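Local coordinates for protein SOXX (Paracoccus pantotrophus, PDB 2C1D) that carries heme c and probably transfers electrons as a cytochrome subunit of the SoxXA complex, which initiates chemotrophic sulfur oxidation, at residues A93-G104 / E114-I125. Sequence-based numbering, arbitrary orientation.
Sequences AFYKVDGFVRPG and EPLAPILNAQQI. With HEC (heme c), chain O.
Phe94 and Leu120 mark one end of a backbone pairing between two loop segments running antiparallel, and Val97 and Leu116 mark the other. Leu120 N donates to Phe94 O at 3.0 Å, nearly straight at 169°, and Leu116 N reaches a lone pair of Val97 O at 2.9 Å. Between these bonds a water stitches the backbones, lying on Ala93 O and accepting from Lys96 N and Ile119 N.

Farther out, the extended Glu114 side chain takes over: its OE1 receives Phe100 N at 3.0 Å through the syn lone pair, the carboxylate plane turned 64° from the Phe100 ring. A second water joins Glu114 OE2 to Phe100 O, so OE1 holds Phe100 directly and OE2 through the water, while Pro103 crosses the acid at about a right angle.

At the heme end, Phe94 CG lies anti to its carbonyl carbon (chi1 -72°), which sends the ring toward the heme alongside the Leu120 side chain, pointing the same way. The ring carries heme c CBB over one face, 3.7 Å from CE1, and its CD2 meets Ile119 CG2 and, at 3.8 Å, Leu120 CD1. Tyr95 swings the other way, its edge against Leu120 O and its OH, bonded to Thr3 O, beside Ala122 CB.

SOXA packs on Phe100, Leu116 and Ile119. The pairing thus ties the loop following axial ligand Met91 to the start of the C-terminal helix 122-133, placing Phe94 against the heme of a class I cytochrome c fold.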
loop_
_atom_site.group_PDB
_atom_site.type_symbol
_atom_site.label_atom_id
_atom_site.label_comp_id
_atom_site.label_asym_id
_atom_site.label_seq_id
_atom_site.Cartn_x
_atom_site.Cartn_y
_atom_site.Cartn_z
ATOM N N ALA B 93 -3.770 -18.825 -0.594
ATOM C CA ALA B 93 -3.972 -20.226 -0.233
ATOM C C ALA B 93 -4.199 -20.268 1.248
ATOM O O ALA B 93 -3.392 -19.741 2.017
ATOM C CB ALA B 93 -2.760 -21.062 -0.595
ATOM N N PHE B 94 -5.300 -20.886 1.648
ATOM C CA PHE B 94 -5.656 -20.944 3.062
ATOM C C PHE B 94 -5.089 -22.141 3.814
ATOM O O PHE B 94 -5.147 -22.170 5.034
ATOM C CB PHE B 94 -7.164 -20.822 3.206
ATOM C CG PHE B 94 -7.661 -19.433 2.911
ATOM C CD1 PHE B 94 -8.072 -19.082 1.644
ATOM C CD2 PHE B 94 -7.687 -18.467 3.909
ATOM C CE1 PHE B 94 -8.514 -17.765 1.372
ATOM C CE2 PHE B 94 -8.142 -17.166 3.642
ATOM C CZ PHE B 94 -8.552 -16.832 2.371
ATOM N N TYR B 95 -4.449 -23.064 3.100
ATOM C CA TYR B 95 -3.863 -24.263 3.712
ATOM C C TYR B 95 -2.456 -24.505 3.162
ATOM O O TYR B 95 -2.160 -25.554 2.589
ATOM C CB TYR B 95 -4.789 -25.474 3.482
ATOM C CG TYR B 95 -4.637 -26.584 4.493
ATOM C CD1 TYR B 95 -4.885 -26.363 5.851
ATOM C CD2 TYR B 95 -4.261 -27.871 4.099
ATOM C CE1 TYR B 95 -4.750 -27.395 6.798
ATOM C CE2 TYR B 95 -4.156 -28.907 5.036
ATOM C CZ TYR B 95 -4.412 -28.662 6.378
ATOM O OH TYR B 95 -4.288 -29.673 7.296
ATOM N N LYS B 96 -1.597 -23.504 3.338
ATOM C CA LYS B 96 -0.255 -23.487 2.777
ATOM C C LYS B 96 0.688 -22.948 3.819
ATOM O O LYS B 96 0.376 -21.987 4.524
ATOM C CB LYS B 96 -0.180 -22.601 1.531
ATOM C CG LYS B 96 1.153 -22.651 0.804
ATOM C CD LYS B 96 1.086 -21.862 -0.512
ATOM C CE LYS B 96 2.436 -21.772 -1.226
ATOM N NZ LYS B 96 2.254 -21.207 -2.603
ATOM N N VAL B 97 1.846 -23.577 3.938
ATOM C CA VAL B 97 2.716 -23.292 5.066
ATOM C C VAL B 97 4.130 -22.901 4.697
ATOM O O VAL B 97 4.886 -22.451 5.548
ATOM C CB VAL B 97 2.762 -24.492 6.038
ATOM C CG1 VAL B 97 1.394 -24.743 6.639
ATOM C CG2 VAL B 97 3.303 -25.740 5.334
ATOM N N ASP B 98 4.500 -23.032 3.433
ATOM C CA ASP B 98 5.859 -22.674 3.036
ATOM C C ASP B 98 5.939 -22.308 1.560
ATOM O O ASP B 98 4.937 -22.359 0.843
ATOM C CB ASP B 98 6.842 -23.799 3.420
ATOM C CG ASP B 98 6.678 -25.078 2.575
ATOM O OD1 ASP B 98 5.721 -25.209 1.784
ATOM O OD2 ASP B 98 7.486 -26.025 2.644
ATOM N N GLY B 99 7.132 -21.946 1.103
ATOM C CA GLY B 99 7.359 -21.520 -0.273
ATOM C C GLY B 99 7.082 -20.028 -0.469
ATOM O O GLY B 99 6.757 -19.583 -1.576
ATOM N N PHE B 100 7.200 -19.259 0.608
ATOM C CA PHE B 100 6.896 -17.820 0.554
ATOM C C PHE B 100 8.149 -16.982 0.439
ATOM O O PHE B 100 9.273 -17.429 0.750
ATOM C CB PHE B 100 6.123 -17.389 1.809
ATOM C CG PHE B 100 4.888 -18.174 2.037
ATOM C CD1 PHE B 100 4.695 -18.872 3.230
ATOM C CD2 PHE B 100 3.903 -18.220 1.070
ATOM C CE1 PHE B 100 3.549 -19.612 3.440
ATOM C CE2 PHE B 100 2.752 -18.953 1.269
ATOM C CZ PHE B 100 2.575 -19.670 2.443
ATOM N N VAL B 101 7.949 -15.751 -0.023
ATOM C CA VAL B 101 8.988 -14.762 -0.060
ATOM C C VAL B 101 8.823 -13.829 1.150
ATOM O O VAL B 101 7.757 -13.216 1.343
ATOM C CB VAL B 101 8.962 -13.958 -1.375
ATOM C CG1 VAL B 101 10.189 -13.101 -1.481
ATOM C CG2 VAL B 101 8.843 -14.893 -2.590
ATOM N N ARG B 102 9.864 -13.757 1.971
ATOM C CA ARG B 102 9.836 -13.028 3.234
ATOM C C ARG B 102 8.669 -13.469 4.098
ATOM O O ARG B 102 7.788 -12.667 4.437
ATOM C CB ARG B 102 9.777 -11.525 2.985
ATOM C CG ARG B 102 10.981 -10.962 2.230
ATOM C CD ARG B 102 11.028 -9.440 2.213
ATOM N NE ARG B 102 11.345 -8.822 3.513
ATOM C CZ ARG B 102 12.562 -8.505 3.943
ATOM N NH1 ARG B 102 12.712 -7.955 5.128
ATOM N NH2 ARG B 102 13.632 -8.715 3.209
ATOM N N PRO B 103 8.622 -14.755 4.458
ATOM C CA PRO B 103 7.504 -15.237 5.263
ATOM C C PRO B 103 7.451 -14.476 6.576
ATOM O O PRO B 103 8.500 -14.236 7.230
ATOM C CB PRO B 103 7.815 -16.736 5.465
ATOM C CG PRO B 103 9.283 -16.858 5.276
ATOM C CD PRO B 103 9.609 -15.824 4.197
ATOM N N GLY B 104 6.240 -14.085 6.956
ATOM C CA GLY B 104 6.041 -13.289 8.154
ATOM C C GLY B 104 5.458 -14.081 9.300
ATOM O O GLY B 104 4.928 -15.164 9.114
ATOM N N GLU B 114 9.315 -20.959 8.464
ATOM C CA GLU B 114 8.520 -21.955 7.789
ATOM C C GLU B 114 8.901 -23.314 8.371
ATOM O O GLU B 114 10.069 -23.506 8.720
ATOM C CB GLU B 114 8.778 -21.909 6.287
ATOM C CG GLU B 114 8.197 -20.651 5.667
ATOM C CD GLU B 114 8.529 -20.475 4.200
ATOM O OE1 GLU B 114 7.825 -19.708 3.529
ATOM O OE2 GLU B 114 9.493 -21.080 3.715
ATOM N N PRO B 115 7.957 -24.255 8.474
ATOM C CA PRO B 115 6.559 -24.067 8.058
ATOM C C PRO B 115 5.786 -23.197 9.013
ATOM O O PRO B 115 5.891 -23.339 10.227
ATOM C CB PRO B 115 5.986 -25.493 8.051
ATOM C CG PRO B 115 6.857 -26.269 8.980
ATOM C CD PRO B 115 8.196 -25.610 9.006
ATOM N N LEU B 116 5.022 -22.285 8.433
ATOM C CA LEU B 116 4.065 -21.460 9.147
ATOM C C LEU B 116 2.820 -22.253 9.516
ATOM O O LEU B 116 2.478 -23.249 8.850
ATOM C CB LEU B 116 3.628 -20.317 8.229
ATOM C CG LEU B 116 4.320 -18.953 8.264
ATOM C CD1 LEU B 116 5.750 -18.970 8.768
ATOM C CD2 LEU B 116 4.187 -18.240 6.923
ATOM N N ALA B 117 2.090 -21.788 10.523
ATOM C CA ALA B 117 0.697 -22.209 10.655
ATOM C C ALA B 117 -0.060 -21.813 9.383
ATOM O O ALA B 117 0.113 -20.691 8.878
ATOM C CB ALA B 117 0.033 -21.556 11.860
ATOM N N PRO B 118 -0.933 -22.681 8.888
ATOM C CA PRO B 118 -1.768 -22.303 7.744
ATOM C C PRO B 118 -2.772 -21.251 8.208
ATOM O O PRO B 118 -3.056 -21.170 9.411
ATOM C CB PRO B 118 -2.473 -23.606 7.377
ATOM C CG PRO B 118 -2.554 -24.354 8.661
ATOM C CD PRO B 118 -1.261 -24.035 9.372
ATOM N N ILE B 119 -3.283 -20.444 7.288
ATOM C CA ILE B 119 -4.199 -19.377 7.685
ATOM C C ILE B 119 -5.474 -19.965 8.313
ATOM O O ILE B 119 -5.972 -19.480 9.320
ATOM C CB ILE B 119 -4.519 -18.442 6.476
ATOM C CG1 ILE B 119 -3.221 -17.771 5.969
ATOM C CG2 ILE B 119 -5.632 -17.417 6.863
ATOM C CD1 ILE B 119 -3.354 -17.172 4.570
ATOM N N LEU B 120 -6.008 -21.005 7.701
ATOM C CA LEU B 120 -7.099 -21.762 8.280
ATOM C C LEU B 120 -6.634 -23.183 8.638
ATOM O O LEU B 120 -5.831 -23.768 7.924
ATOM C CB LEU B 120 -8.234 -21.826 7.273
ATOM C CG LEU B 120 -8.909 -20.495 6.908
ATOM C CD1 LEU B 120 -9.974 -20.747 5.837
ATOM C CD2 LEU B 120 -9.542 -19.874 8.114
ATOM N N ASN B 121 -7.134 -23.745 9.735
ATOM C CA ASN B 121 -6.827 -25.146 10.043
ATOM C C ASN B 121 -7.702 -26.086 9.179
ATOM O O ASN B 121 -8.566 -25.628 8.453
ATOM C CB ASN B 121 -6.885 -25.427 11.561
ATOM C CG ASN B 121 -8.273 -25.285 12.163
ATOM O OD1 ASN B 121 -8.461 -24.722 13.273
ATOM N ND2 ASN B 121 -9.246 -25.823 11.483
ATOM N N ALA B 122 -7.480 -27.388 9.255
ATOM C CA ALA B 122 -8.138 -28.346 8.324
ATOM C C ALA B 122 -9.639 -28.421 8.481
ATOM O O ALA B 122 -10.358 -28.493 7.494
ATOM C CB ALA B 122 -7.522 -29.719 8.440
ATOM N N GLN B 123 -10.128 -28.396 9.720
ATOM C CA GLN B 123 -11.559 -28.440 9.968
ATOM C C GLN B 123 -12.221 -27.140 9.524
ATOM O O GLN B 123 -13.360 -27.166 9.056
ATOM C CB GLN B 123 -11.883 -28.705 11.456
ATOM C CG GLN B 123 -13.359 -28.944 11.740
ATOM C CD GLN B 123 -13.928 -30.103 10.942
ATOM O OE1 GLN B 123 -15.019 -30.001 10.334
ATOM N NE2 GLN B 123 -13.193 -31.199 10.918
ATOM N N GLN B 124 -11.524 -26.014 9.676
ATOM C CA GLN B 124 -12.052 -24.726 9.194
ATOM C C GLN B 124 -12.292 -24.782 7.680
ATOM O O GLN B 124 -13.340 -24.337 7.201
ATOM C CB GLN B 124 -11.100 -23.580 9.550
ATOM C CG GLN B 124 -11.261 -23.198 11.041
ATOM C CD GLN B 124 -10.217 -22.247 11.540
ATOM O OE1 GLN B 124 -9.159 -22.144 10.969
ATOM N NE2 GLN B 124 -10.512 -21.566 12.630
ATOM N N ILE B 125 -11.347 -25.378 6.956
ATOM C CA ILE B 125 -11.504 -25.561 5.511
ATOM C C ILE B 125 -12.751 -26.400 5.236
ATOM O O ILE B 125 -13.548 -26.052 4.375
ATOM C CB ILE B 125 -10.260 -26.245 4.845
ATOM C CG1 ILE B 125 -8.953 -25.494 5.091
ATOM C CG2 ILE B 125 -10.504 -26.463 3.318
ATOM C CD1 ILE B 125 -8.741 -24.293 4.335
HETATM FE FE HEC O . -11.798 -16.555 -3.621
HETATM C CHA HEC O . -12.132 -17.584 -6.857
HETATM C CHB HEC O . -13.920 -18.981 -2.590
HETATM C CHC HEC O . -11.209 -15.672 -0.405
HETATM C CHD HEC O . -9.958 -13.809 -4.659
HETATM N NA HEC O . -12.817 -18.037 -4.556
HETATM C C1A HEC O . -12.857 -18.248 -5.902
HETATM C C2A HEC O . -13.798 -19.318 -6.148
HETATM C C3A HEC O . -14.306 -19.714 -4.964
HETATM C C4A HEC O . -13.676 -18.903 -3.939
HETATM C CMA HEC O . -15.344 -20.806 -4.646
HETATM C CAA HEC O . -14.091 -19.856 -7.550
HETATM C CBA HEC O . -14.833 -18.836 -8.402
HETATM C CGA HEC O . -16.264 -18.997 -8.056
HETATM O O1A HEC O . -16.803 -20.073 -8.396
HETATM O O2A HEC O . -16.868 -18.085 -7.444
HETATM N NB HEC O . -12.455 -17.174 -1.861
HETATM C C1B HEC O . -13.278 -18.256 -1.634
HETATM C C2B HEC O . -13.338 -18.513 -0.204
HETATM C C3B HEC O . -12.599 -17.586 0.411
HETATM C C4B HEC O . -12.023 -16.747 -0.626
HETATM C CMB HEC O . -14.196 -19.608 0.446
HETATM C CAB HEC O . -12.368 -17.474 1.947
HETATM C CBB HEC O . -11.900 -18.660 2.467
HETATM N NC HEC O . -10.770 -14.990 -2.672
HETATM C C1C HEC O . -10.659 -14.841 -1.335
HETATM C C2C HEC O . -9.935 -13.596 -1.085
HETATM C C3C HEC O . -9.457 -13.155 -2.260
HETATM C C4C HEC O . -10.079 -13.980 -3.292
HETATM C CMC HEC O . -9.444 -13.145 0.300
HETATM C CAC HEC O . -8.586 -11.882 -2.567
HETATM C CBC HEC O . -7.410 -11.705 -1.948
HETATM N ND HEC O . -11.118 -15.816 -5.473
HETATM C C1D HEC O . -10.401 -14.643 -5.667
HETATM C C2D HEC O . -10.195 -14.455 -7.086
HETATM C C3D HEC O . -10.883 -15.645 -7.766
HETATM C C4D HEC O . -11.431 -16.417 -6.685
HETATM C CMD HEC O . -9.443 -13.296 -7.797
HETATM C CAD HEC O . -11.012 -15.971 -9.282
HETATM C CBD HEC O . -9.834 -16.857 -9.680
HETATM C CGD HEC O . -9.038 -16.268 -10.827
HETATM O O1D HEC O . -7.912 -15.718 -10.580
HETATM O O2D HEC O . -9.564 -16.364 -11.977
HETATM O O HOH W 1 -2.232 -20.727 4.541
HETATM O O HOH W 2 10.410 -19.650 1.625
#